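Local coordinates for protein 2-hydroxyhepta-2,4-diene-1,7-dioate isomerase (Mycobacterium marinum, PDB 3QDF) that binds zinc and probably acts as an isomerase or hydrolase of the fumarylacetoacetate hydrolase family, with a suggested role in homoprotocatechuate degradation, at residues A[159-162]-A[166-169]; A[107-112]-A[149-154]; A[92-97]-A[222-227]; A[118-123]-A[247-252]. All blocks are in the same frame, centred on the assembly; numbering follows the deposited sequence.

Contacts 2 and 4 are buried, their centres about 7 Å apart. Antiparallel strands 118-128 and 144-155 bring Glu-121, Glu-123 and Asp-152 to one zinc ion; strands 109-111 and 248-253, in a five-stranded sheet, pack behind them. Along the chain their segments alternate. Contact 1, centred about 15 Å from contact 2, follows it with helix 156-162 and sends Lys-169 back to Asp-152. Contact 3 lies on the surface, centred about 20 Å from contact 2, yet its Lys-97 pairs with Asp-152; its segments flank contacts 1 and 2 in sequence and alternate with those of contact 4. Metal ligands and second-shell lysines thus come from distant parts of the sequence, all within the fumarylacetoacetate hydrolase family region.

Contact 1: A[159-162]-A[166-169]; sequences QKSD and TRAK. With EDO (1,2-ethanediol), chain D.
Asp-162 and Arg-167 form a bidentate salt bridge between helix 156-162 and the short, weakly bonded helix 166-169. The guanidinium is used side-on: NE of Arg-167 gives its proton to OD2 of Asp-162 at 2.9 Å, nearly straight at 169°, while NH2 of Arg-167 reaches OD1 of Asp-162, also at 2.9 Å. Both oxygens lie near the guanidinium plane and are met on their syn sides, but the two flat groups are turned 32° from each other. Arg-167 leaves its backbone with CG anti to N (chi1 170°), then bends at chi3 to present this edge. OD2 of Asp-162 also lies 2.9 Å from the O of a water. That water's O accepts the backbone N-H of Ala-168, with N 2.8 Å away, joining the carboxylate to the helix backbone.

Beyond this polar pair, CB of Ala-168 presses on CG of Gln-159 at 3.4 Å. The amide end of Gln-159 passes close to CE of Lys-169, while its OE1 takes a hydrogen bond from Arg-156. NZ of Lys-169 is well supplied: it bonds Ser-154 OG and Asp-152 OD2, and it also gives a hydrogen bond, at 3.2 Å, to O2 of an ethanediol, probably from the crystallisation liquor. The contact therefore has two chemistries: a carboxylate-guanidinium clamp with its bridging water toward the surface, and, inside, a lysine nitrogen held by hydrogen bonds to Ser-154 and to Asp-152, a zinc ligand.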
loop_
_atom_site.group_PDB
_atom_site.type_symbol
_atom_site.label_atom_id
_atom_site.label_comp_id
_atom_site.label_asym_id
_atom_site.label_seq_id
_atom_site.Cartn_x
_atom_site.Cartn_y
_atom_site.Cartn_z
ATOM N N GLN A 159 7.608 12.490 15.194
ATOM C CA GLN A 159 8.875 12.082 14.572
ATOM C C GLN A 159 10.041 12.867 15.140
ATOM O O GLN A 159 11.055 12.300 15.549
ATOM C CB GLN A 159 8.844 12.313 13.056
ATOM C CG GLN A 159 8.633 11.070 12.266
ATOM C CD GLN A 159 8.754 11.301 10.783
ATOM O OE1 GLN A 159 7.804 11.728 10.133
ATOM N NE2 GLN A 159 9.914 10.997 10.235
ATOM N N LYS A 160 9.877 14.183 15.161
ATOM C CA LYS A 160 10.911 15.087 15.620
ATOM C C LYS A 160 11.107 14.876 17.121
ATOM O O LYS A 160 12.237 14.817 17.617
ATOM C CB LYS A 160 10.480 16.528 15.293
ATOM C CG LYS A 160 11.335 17.635 15.874
ATOM C CD LYS A 160 10.665 18.982 15.594
ATOM C CE LYS A 160 10.699 19.871 16.811
ATOM N NZ LYS A 160 11.842 20.839 16.808
ATOM N N SER A 161 9.993 14.720 17.829
ATOM C CA SER A 161 10.002 14.565 19.274
ATOM C C SER A 161 10.683 13.251 19.735
ATOM O O SER A 161 11.540 13.282 20.628
ATOM C CB SER A 161 8.573 14.702 19.796
ATOM O OG SER A 161 8.556 14.719 21.190
ATOM N N ASP A 162 10.335 12.125 19.099
ATOM C CA ASP A 162 10.901 10.803 19.426
ATOM C C ASP A 162 12.291 10.480 18.851
ATOM O O ASP A 162 12.973 9.590 19.390
ATOM C CB ASP A 162 9.974 9.673 18.929
ATOM C CG ASP A 162 8.629 9.632 19.650
ATOM O OD1 ASP A 162 8.400 10.434 20.571
ATOM O OD2 ASP A 162 7.789 8.787 19.274
ATOM N N THR A 166 8.890 5.234 14.806
ATOM C CA THR A 166 7.869 4.224 15.082
ATOM C C THR A 166 6.513 4.801 15.499
ATOM O O THR A 166 5.487 4.513 14.861
ATOM C CB THR A 166 8.346 3.200 16.116
ATOM O OG1 THR A 166 9.513 2.545 15.623
ATOM C CG2 THR A 166 7.281 2.157 16.374
ATOM N N ARG A 167 6.498 5.600 16.562
ATOM C CA ARG A 167 5.226 6.118 17.048
ATOM C C ARG A 167 4.528 7.007 16.005
ATOM O O ARG A 167 3.350 6.820 15.724
ATOM C CB ARG A 167 5.392 6.855 18.374
ATOM C CG ARG A 167 4.120 7.607 18.781
ATOM C CD ARG A 167 4.231 8.181 20.191
ATOM N NE ARG A 167 5.142 9.316 20.282
ATOM C CZ ARG A 167 4.791 10.551 20.648
ATOM N NH1 ARG A 167 3.523 10.839 20.963
ATOM N NH2 ARG A 167 5.719 11.506 20.738
ATOM N N ALA A 168 5.265 7.955 15.435
ATOM C CA ALA A 168 4.735 8.873 14.415
ATOM C C ALA A 168 4.040 8.131 13.290
ATOM O O ALA A 168 3.003 8.569 12.787
ATOM C CB ALA A 168 5.874 9.754 13.837
ATOM N N LYS A 169 4.591 6.977 12.908
ATOM C CA LYS A 169 4.071 6.252 11.750
ATOM C C LYS A 169 3.179 5.040 12.089
ATOM O O LYS A 169 2.705 4.343 11.185
ATOM C CB LYS A 169 5.234 5.849 10.844
ATOM C CG LYS A 169 5.775 7.030 10.038
ATOM C CD LYS A 169 7.180 6.763 9.556
ATOM C CE LYS A 169 7.733 7.929 8.766
ATOM N NZ LYS A 169 6.956 8.229 7.531
HETATM C C1 EDO D . 9.454 7.977 5.296
HETATM O O1 EDO D . 9.128 7.702 3.917
HETATM C C2 EDO D . 10.033 9.380 5.523
HETATM O O2 EDO D . 9.466 9.969 6.714
HETATM O O HOH W 1 7.787 8.719 16.388
#

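Contact 2: A[107-112]-A[149-154]. With ZN (zinc ion), chain B.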
loop_
_atom_site.group_PDB
_atom_site.type_symbol
_atom_site.label_atom_id
_atom_site.label_comp_id
_atom_site.label_asym_id
_atom_site.label_seq_id
_atom_site.Cartn_x
_atom_site.Cartn_y
_atom_site.Cartn_z
ATOM N N VAL A 107 -11.557 3.655 3.950
ATOM C CA VAL A 107 -11.669 3.643 5.410
ATOM C C VAL A 107 -11.010 4.919 5.942
ATOM O O VAL A 107 -9.933 5.281 5.463
ATOM C CB VAL A 107 -11.012 2.393 6.023
ATOM C CG1 VAL A 107 -11.099 2.429 7.555
ATOM C CG2 VAL A 107 -11.703 1.112 5.486
ATOM N N PRO A 108 -11.671 5.621 6.908
ATOM C CA PRO A 108 -11.085 6.873 7.400
ATOM C C PRO A 108 -9.708 6.718 8.081
ATOM O O PRO A 108 -9.473 5.758 8.804
ATOM C CB PRO A 108 -12.137 7.402 8.406
ATOM C CG PRO A 108 -13.440 6.755 7.998
ATOM C CD PRO A 108 -13.015 5.374 7.467
ATOM N N ILE A 109 -8.810 7.664 7.806
ATOM C CA ILE A 109 -7.591 7.849 8.577
ATOM C C ILE A 109 -8.051 8.692 9.741
ATOM O O ILE A 109 -8.688 9.724 9.528
ATOM C CB ILE A 109 -6.529 8.620 7.756
ATOM C CG1 ILE A 109 -6.146 7.825 6.503
ATOM C CG2 ILE A 109 -5.299 9.011 8.618
ATOM C CD1 ILE A 109 -5.538 8.685 5.380
ATOM N N ARG A 110 -7.773 8.243 10.964
ATOM C CA ARG A 110 -8.210 8.976 12.170
ATOM C C ARG A 110 -6.986 9.588 12.829
ATOM O O ARG A 110 -6.083 8.869 13.266
ATOM C CB ARG A 110 -8.976 8.059 13.140
ATOM C CG ARG A 110 -10.095 7.274 12.463
ATOM C CD ARG A 110 -10.933 6.425 13.408
ATOM N NE ARG A 110 -11.971 5.760 12.617
ATOM C CZ ARG A 110 -13.190 6.254 12.374
ATOM N NH1 ARG A 110 -13.567 7.428 12.876
ATOM N NH2 ARG A 110 -14.042 5.569 11.615
ATOM N N LEU A 111 -6.935 10.917 12.816
ATOM C CA LEU A 111 -5.846 11.697 13.394
ATOM C C LEU A 111 -6.047 11.783 14.900
ATOM O O LEU A 111 -7.152 12.111 15.353
ATOM C CB LEU A 111 -5.837 13.113 12.794
ATOM C CG LEU A 111 -6.020 13.170 11.271
ATOM C CD1 LEU A 111 -5.966 14.601 10.762
ATOM C CD2 LEU A 111 -4.944 12.337 10.577
ATOM N N PRO A 112 -4.989 11.485 15.686
ATOM C CA PRO A 112 -5.085 11.723 17.123
ATOM C C PRO A 112 -5.403 13.191 17.374
ATOM O O PRO A 112 -4.896 14.076 16.651
ATOM C CB PRO A 112 -3.679 11.388 17.628
ATOM C CG PRO A 112 -3.186 10.382 16.681
ATOM C CD PRO A 112 -3.701 10.863 15.331
ATOM N N ILE A 149 -0.729 0.055 -3.504
ATOM C CA ILE A 149 -0.464 1.432 -3.089
ATOM C C ILE A 149 -0.517 1.503 -1.591
ATOM O O ILE A 149 -1.346 0.839 -0.965
ATOM C CB ILE A 149 -1.481 2.446 -3.700
ATOM C CG1 ILE A 149 -1.588 2.247 -5.224
ATOM C CG2 ILE A 149 -1.058 3.900 -3.378
ATOM C CD1 ILE A 149 -2.688 3.068 -5.907
ATOM N N GLY A 150 0.393 2.273 -1.008
ATOM C CA GLY A 150 0.350 2.565 0.407
ATOM C C GLY A 150 0.337 4.056 0.672
ATOM O O GLY A 150 0.832 4.865 -0.147
ATOM N N ASN A 151 -0.261 4.423 1.810
ATOM C CA ASN A 151 -0.203 5.784 2.332
ATOM C C ASN A 151 0.516 5.732 3.675
ATOM O O ASN A 151 -0.072 5.314 4.699
ATOM C CB ASN A 151 -1.619 6.381 2.501
ATOM C CG ASN A 151 -1.601 7.887 2.778
ATOM O OD1 ASN A 151 -0.580 8.446 3.156
ATOM N ND2 ASN A 151 -2.751 8.543 2.594
ATOM N N ASP A 152 1.787 6.145 3.677
ATOM C CA ASP A 152 2.592 6.126 4.904
ATOM C C ASP A 152 2.260 7.328 5.808
ATOM O O ASP A 152 3.026 8.320 5.907
ATOM C CB ASP A 152 4.079 6.100 4.550
ATOM C CG ASP A 152 4.967 5.993 5.777
ATOM O OD1 ASP A 152 4.456 5.626 6.860
ATOM O OD2 ASP A 152 6.176 6.262 5.658
ATOM N N VAL A 153 1.113 7.254 6.473
ATOM C CA VAL A 153 0.662 8.395 7.284
ATOM C C VAL A 153 1.611 8.622 8.472
ATOM O O VAL A 153 2.014 7.665 9.150
ATOM C CB VAL A 153 -0.815 8.237 7.694
ATOM C CG1 VAL A 153 -1.293 9.465 8.412
ATOM C CG2 VAL A 153 -1.673 8.001 6.453
ATOM N N SER A 154 1.984 9.889 8.695
ATOM C CA SER A 154 3.088 10.224 9.591
ATOM C C SER A 154 2.801 11.488 10.414
ATOM O O SER A 154 2.590 12.582 9.847
ATOM C CB SER A 154 4.372 10.451 8.784
ATOM O OG SER A 154 4.585 9.412 7.826
HETATM ZN ZN ZN B . 7.250 6.705 3.886
HETATM O O HOH W 2 8.086 4.614 3.568
#
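Ile-109 meets Val-153 tip to tip, both CB atoms pointing across the gap between strand 109-111 and the irregular part near the end of strand 144-155. CG2 of Ile-109 lies 4.0 Å from CG1 of Val-153, and CD1 of Ile-109 lies 4.1 Å from CG2 of Val-153. The isoleucine gets there with CG2 anti to its backbone N and CG1 beside that N (chi1 -62°), its chain then extended to CD1. In Val-153 it is CG1 that stands anti to N (chi1 -175°), which turns CG1 toward CG2 of Ile-109 and leaves CG2 for its CD1.

CD1 of Ile-109 also touches ND2 of Asn-151 at 3.9 Å, the two side chains crossing at about a right angle. The other end of that amide is engaged: OD1 takes the backbone N-H of Glu-121. Asp-152 centres an inverse gamma turn; its side chain points away from Ile-109, with OD2 bound to zinc at 2.1 Å and OD1 paired with Lys-97. Ser-154 OG donates to the carbonyl O of Asp-152 at 2.7 Å. Chemically the segment is mainly apolar toward Ile-109, with one amide at its edge, and charged toward the metal, so the ligand-bearing turn is backed by buried, largely hydrocarbon packing.

Contact 3: A[92-97]-A[222-227]. With EDO (1,2-ethanediol), chain F.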
loop_
_atom_site.group_PDB
_atom_site.type_symbol
_atom_site.label_atom_id
_atom_site.label_comp_id
_atom_site.label_asym_id
_atom_site.label_seq_id
_atom_site.Cartn_x
_atom_site.Cartn_y
_atom_site.Cartn_z
ATOM N N PRO A 92 19.848 2.188 2.279
ATOM C CA PRO A 92 18.447 2.382 2.676
ATOM C C PRO A 92 18.270 2.477 4.203
ATOM O O PRO A 92 18.961 1.798 4.966
ATOM C CB PRO A 92 17.732 1.139 2.127
ATOM C CG PRO A 92 18.657 0.579 1.098
ATOM C CD PRO A 92 20.040 0.938 1.518
ATOM N N VAL A 93 17.369 3.354 4.621
ATOM C CA VAL A 93 16.982 3.460 6.017
ATOM C C VAL A 93 15.604 2.828 6.110
ATOM O O VAL A 93 14.668 3.259 5.431
ATOM C CB VAL A 93 16.955 4.921 6.492
ATOM C CG1 VAL A 93 16.358 5.019 7.900
ATOM C CG2 VAL A 93 18.373 5.494 6.494
ATOM N N ILE A 94 15.494 1.781 6.909
ATOM C CA ILE A 94 14.235 1.058 7.014
ATOM C C ILE A 94 13.606 1.243 8.388
ATOM O O ILE A 94 14.293 1.573 9.343
ATOM C CB ILE A 94 14.387 -0.440 6.657
ATOM C CG1 ILE A 94 15.237 -1.185 7.685
ATOM C CG2 ILE A 94 14.979 -0.601 5.207
ATOM C CD1 ILE A 94 15.007 -2.691 7.647
ATOM N N PHE A 95 12.291 1.049 8.459
ATOM C CA PHE A 95 11.534 1.105 9.706
ATOM C C PHE A 95 10.303 0.238 9.547
ATOM O O PHE A 95 10.056 -0.268 8.469
ATOM C CB PHE A 95 11.167 2.539 10.097
ATOM C CG PHE A 95 10.335 3.277 9.066
ATOM C CD1 PHE A 95 10.946 3.963 8.026
ATOM C CD2 PHE A 95 8.937 3.304 9.163
ATOM C CE1 PHE A 95 10.180 4.670 7.067
ATOM C CE2 PHE A 95 8.145 4.010 8.223
ATOM C CZ PHE A 95 8.769 4.696 7.172
ATOM N N LEU A 96 9.551 0.057 10.627
ATOM C CA LEU A 96 8.370 -0.786 10.613
ATOM C C LEU A 96 7.126 0.005 10.988
ATOM O O LEU A 96 7.177 0.923 11.816
ATOM C CB LEU A 96 8.543 -1.970 11.585
ATOM C CG LEU A 96 9.619 -3.010 11.243
ATOM C CD1 LEU A 96 9.919 -3.890 12.429
ATOM C CD2 LEU A 96 9.122 -3.888 10.068
ATOM N N LYS A 97 6.021 -0.368 10.352
ATOM C CA LYS A 97 4.703 -0.005 10.803
ATOM C C LYS A 97 4.015 -1.293 11.245
ATOM O O LYS A 97 4.192 -2.331 10.589
ATOM C CB LYS A 97 3.922 0.683 9.684
ATOM C CG LYS A 97 4.446 2.111 9.365
ATOM C CD LYS A 97 3.916 2.602 7.997
ATOM C CE LYS A 97 2.495 3.253 8.112
ATOM N NZ LYS A 97 2.544 4.737 8.488
ATOM N N ALA A 222 17.948 -9.306 3.692
ATOM C CA ALA A 222 19.225 -9.563 4.360
ATOM C C ALA A 222 19.136 -9.306 5.878
ATOM O O ALA A 222 19.990 -9.771 6.637
ATOM C CB ALA A 222 20.368 -8.719 3.739
ATOM N N VAL A 223 18.133 -8.538 6.294
ATOM C CA VAL A 223 17.894 -8.226 7.703
ATOM C C VAL A 223 16.904 -9.252 8.299
ATOM O O VAL A 223 17.192 -9.922 9.293
ATOM C CB VAL A 223 17.320 -6.792 7.865
ATOM C CG1 VAL A 223 16.989 -6.499 9.333
ATOM C CG2 VAL A 223 18.329 -5.738 7.323
ATOM N N MET A 224 15.757 -9.404 7.649
ATOM C CA MET A 224 14.684 -10.167 8.235
ATOM C C MET A 224 13.952 -11.030 7.208
ATOM O O MET A 224 13.781 -10.626 6.040
ATOM C CB MET A 224 13.693 -9.197 8.893
ATOM C CG MET A 224 13.095 -8.164 7.913
ATOM S SD MET A 224 11.984 -6.988 8.728
ATOM C CE MET A 224 13.181 -5.922 9.556
ATOM N N THR A 225 13.504 -12.203 7.652
ATOM C CA THR A 225 12.638 -13.036 6.841
ATOM C C THR A 225 11.376 -12.280 6.451
ATOM O O THR A 225 10.724 -11.608 7.287
ATOM C CB THR A 225 12.270 -14.361 7.577
ATOM O OG1 THR A 225 13.442 -15.163 7.697
ATOM C CG2 THR A 225 11.211 -15.148 6.827
ATOM N N LEU A 226 11.027 -12.402 5.170
ATOM C CA LEU A 226 9.831 -11.799 4.632
ATOM C C LEU A 226 8.841 -12.910 4.371
ATOM O O LEU A 226 9.208 -13.957 3.859
ATOM C CB LEU A 226 10.147 -11.044 3.341
ATOM C CG LEU A 226 10.889 -9.723 3.553
ATOM C CD1 LEU A 226 11.391 -9.280 2.209
ATOM C CD2 LEU A 226 9.943 -8.640 4.204
ATOM N N LEU A 227 7.588 -12.685 4.740
ATOM C CA LEU A 227 6.560 -13.729 4.662
ATOM C C LEU A 227 5.522 -13.411 3.593
ATOM O O LEU A 227 5.320 -12.250 3.287
ATOM C CB LEU A 227 5.903 -13.884 6.041
ATOM C CG LEU A 227 6.872 -14.333 7.147
ATOM C CD1 LEU A 227 6.192 -14.331 8.504
ATOM C CD2 LEU A 227 7.456 -15.744 6.828
HETATM C C1 EDO F . 18.695 -13.780 7.358
HETATM O O1 EDO F . 18.885 -12.846 6.300
HETATM C C2 EDO F . 17.639 -13.152 8.239
HETATM O O2 EDO F . 18.293 -12.569 9.372
#
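The backbones of strand 94-97 and of segment 222-227, which holds the end of helix 213-223 and the loop after it, stay well apart, with the CA atoms of Ile-94 and Val-223 nearest at 10.0 Å, so long side chains must span the gap. Met-224 does most of this. Its CG sits between the backbone N and the carbonyl carbon (chi1 59°), the chain runs on extended to SD, and a bend at chi3 (76°) turns the methyl CE toward Ile-94. There CE of Met-224 meets CD1 of Ile-94 at 4.2 Å, tip to tip. Ile-94 places CG1 in the equivalent position (chi1 67°), which sends CD1 across the gap.

Leu-96, two residues along and therefore on the same side of the strand, approaches the sulfur instead: its CD2 lies 4.4 Å from SD of Met-224. The thioether thus lies against two branched side chains in loose, purely apolar contact. On the helix side, the carbonyl O of Val-223 accepts a hydrogen bond at 2.9 Å from O2 of an ethanediol, probably a crystallisation additive.

Strand 67-70, antiparallel to 94-97, borders the cluster, with Val-68 touching both Leu-96 and Met-224. Trp-219 of helix 213-223 packs on Ile-94 from the helix side. On the other side of strand 94-97, Phe-95 meets the ring of Trp-165 with the planes nearly perpendicular, and Lys-97 reaches inward to Asp-152.

Contact 4: A[118-123]-A[247-252]. With ZN (zinc ion), chain B; EDO (1,2-ethanediol), chain D.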
loop_
_atom_site.group_PDB
_atom_site.type_symbol
_atom_site.label_atom_id
_atom_site.label_comp_id
_atom_site.label_asym_id
_atom_site.label_seq_id
_atom_site.Cartn_x
_atom_site.Cartn_y
_atom_site.Cartn_z
ATOM N N VAL A 118 -0.009 16.128 10.753
ATOM C CA VAL A 118 -0.010 14.760 10.230
ATOM C C VAL A 118 0.046 14.799 8.695
ATOM O O VAL A 118 -0.779 15.454 8.059
ATOM C CB VAL A 118 -1.244 13.934 10.705
ATOM C CG1 VAL A 118 -1.174 12.501 10.154
ATOM C CG2 VAL A 118 -1.323 13.905 12.226
ATOM N N HIS A 119 1.017 14.090 8.123
ATOM C CA HIS A 119 1.237 14.059 6.679
ATOM C C HIS A 119 0.776 12.763 6.042
ATOM O O HIS A 119 0.902 11.686 6.641
ATOM C CB HIS A 119 2.731 14.236 6.356
ATOM C CG HIS A 119 3.218 15.643 6.495
ATOM N ND1 HIS A 119 4.398 16.079 5.933
ATOM C CD2 HIS A 119 2.678 16.722 7.118
ATOM C CE1 HIS A 119 4.573 17.363 6.214
ATOM N NE2 HIS A 119 3.542 17.777 6.932
ATOM N N PHE A 120 0.270 12.880 4.816
ATOM C CA PHE A 120 0.124 11.746 3.912
ATOM C C PHE A 120 1.505 11.479 3.290
ATOM O O PHE A 120 2.373 12.358 3.275
ATOM C CB PHE A 120 -0.894 12.057 2.808
ATOM C CG PHE A 120 -0.471 13.198 1.910
ATOM C CD1 PHE A 120 0.431 12.990 0.871
ATOM C CD2 PHE A 120 -0.918 14.502 2.156
ATOM C CE1 PHE A 120 0.849 14.044 0.072
ATOM C CE2 PHE A 120 -0.498 15.563 1.358
ATOM C CZ PHE A 120 0.387 15.330 0.316
ATOM N N GLU A 121 1.713 10.267 2.797
ATOM C CA GLU A 121 2.865 9.963 1.957
ATOM C C GLU A 121 2.432 8.864 1.006
ATOM O O GLU A 121 2.300 7.720 1.421
ATOM C CB GLU A 121 4.068 9.456 2.773
ATOM C CG GLU A 121 4.708 10.456 3.756
ATOM C CD GLU A 121 6.015 9.938 4.356
ATOM O OE1 GLU A 121 6.800 10.725 4.947
ATOM O OE2 GLU A 121 6.280 8.736 4.216
ATOM N N GLY A 122 2.243 9.211 -0.268
ATOM C CA GLY A 122 1.885 8.227 -1.297
ATOM C C GLY A 122 3.093 7.406 -1.669
ATOM O O GLY A 122 4.159 7.966 -1.923
ATOM N N GLU A 123 2.933 6.075 -1.696
ATOM C CA GLU A 123 4.053 5.170 -1.958
ATOM C C GLU A 123 3.647 3.933 -2.740
ATOM O O GLU A 123 2.571 3.336 -2.507
ATOM C CB GLU A 123 4.709 4.716 -0.640
ATOM C CG GLU A 123 4.946 5.859 0.328
ATOM C CD GLU A 123 5.988 5.603 1.395
ATOM O OE1 GLU A 123 6.593 4.490 1.481
ATOM O OE2 GLU A 123 6.188 6.553 2.180
ATOM N N ASP A 247 -10.742 16.085 5.040
ATOM C CA ASP A 247 -9.985 15.908 3.785
ATOM C C ASP A 247 -10.238 14.528 3.204
ATOM O O ASP A 247 -10.639 13.609 3.932
ATOM C CB ASP A 247 -8.473 16.052 3.994
ATOM C CG ASP A 247 -8.031 17.484 4.292
ATOM O OD1 ASP A 247 -8.761 18.451 3.964
ATOM O OD2 ASP A 247 -6.919 17.639 4.843
ATOM N N THR A 248 -10.004 14.403 1.898
ATOM C CA THR A 248 -9.884 13.121 1.234
ATOM C C THR A 248 -8.556 13.075 0.501
ATOM O O THR A 248 -8.211 13.997 -0.229
ATOM C CB THR A 248 -11.010 12.893 0.215
ATOM O OG1 THR A 248 -12.270 13.003 0.881
ATOM C CG2 THR A 248 -10.911 11.523 -0.390
ATOM N N VAL A 249 -7.825 11.979 0.685
ATOM C CA VAL A 249 -6.538 11.801 0.027
ATOM C C VAL A 249 -6.596 10.616 -0.922
ATOM O O VAL A 249 -7.032 9.519 -0.545
ATOM C CB VAL A 249 -5.355 11.747 1.058
ATOM C CG1 VAL A 249 -5.640 10.765 2.152
ATOM C CG2 VAL A 249 -4.026 11.455 0.383
ATOM N N SER A 250 -6.202 10.867 -2.169
ATOM C CA SER A 250 -6.194 9.855 -3.215
ATOM C C SER A 250 -4.817 9.747 -3.801
ATOM O O SER A 250 -4.250 10.746 -4.249
ATOM C CB SER A 250 -7.162 10.244 -4.330
ATOM O OG SER A 250 -8.484 10.035 -3.896
ATOM N N ILE A 251 -4.276 8.543 -3.790
ATOM C CA ILE A 251 -2.982 8.259 -4.393
ATOM C C ILE A 251 -3.251 7.347 -5.588
ATOM O O ILE A 251 -3.895 6.283 -5.452
ATOM C CB ILE A 251 -2.041 7.541 -3.380
ATOM C CG1 ILE A 251 -1.904 8.360 -2.089
ATOM C CG2 ILE A 251 -0.670 7.235 -3.982
ATOM C CD1 ILE A 251 -1.750 7.463 -0.799
ATOM N N THR A 252 -2.769 7.765 -6.758
ATOM C CA THR A 252 -2.913 6.976 -7.974
ATOM C C THR A 252 -1.536 6.545 -8.455
ATOM O O THR A 252 -0.614 7.373 -8.564
ATOM C CB THR A 252 -3.623 7.799 -9.098
ATOM O OG1 THR A 252 -4.937 8.145 -8.664
ATOM C CG2 THR A 252 -3.736 6.990 -10.423
HETATM ZN ZN ZN B . 7.250 6.705 3.886
HETATM C C1 EDO D . 9.454 7.977 5.296
HETATM O O1 EDO D . 9.128 7.702 3.917
HETATM C C2 EDO D . 10.033 9.380 5.523
HETATM O O2 EDO D . 9.466 9.969 6.714
HETATM O O HOH W 2 8.086 4.614 3.568
#
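Gly-122 lies against the side chain of Ile-251, whose CD1 comes within 3.7 Å of the glycine CA and whose CG1 and CG2 are scarcely farther. Having no side chain here lets the strands approach closely: the CA atoms of Gly-122 and Ile-251 are 5.8 Å apart. Two residues back along each strand, CG2 of Val-249 touches CB of Phe-120 at 4.0 Å; the phenyl ring itself leads away to Thr-194 and Val-196.

The residues flanking the glycine point to the opposite side and hold the zinc ion. OE2 of Glu-121 binds it at 2.3 Å and OE2 of Glu-123 at 2.0 Å; Asp-152, a water and O1 of an ethanediol, probably from the crystallisation liquor, complete the shell. The three carboxylates make a metal site as in the fumarylacetoacetate hydrolase family. OE1 of Glu-123 accepts hydrogen bonds from that water at 2.6 Å and from the backbone N of Gly-235, while OE1 of Glu-121 pairs with Arg-156, so both carboxylates are steadied by their second oxygens.

Farther out, strand 118-128 runs antiparallel to 144-155 and is bordered by 231-233 and 241-242. Behind it, strand 248-253 sits between 191-196 and 257-265, packing Val-249 and Ile-251 against the metal-binding strand.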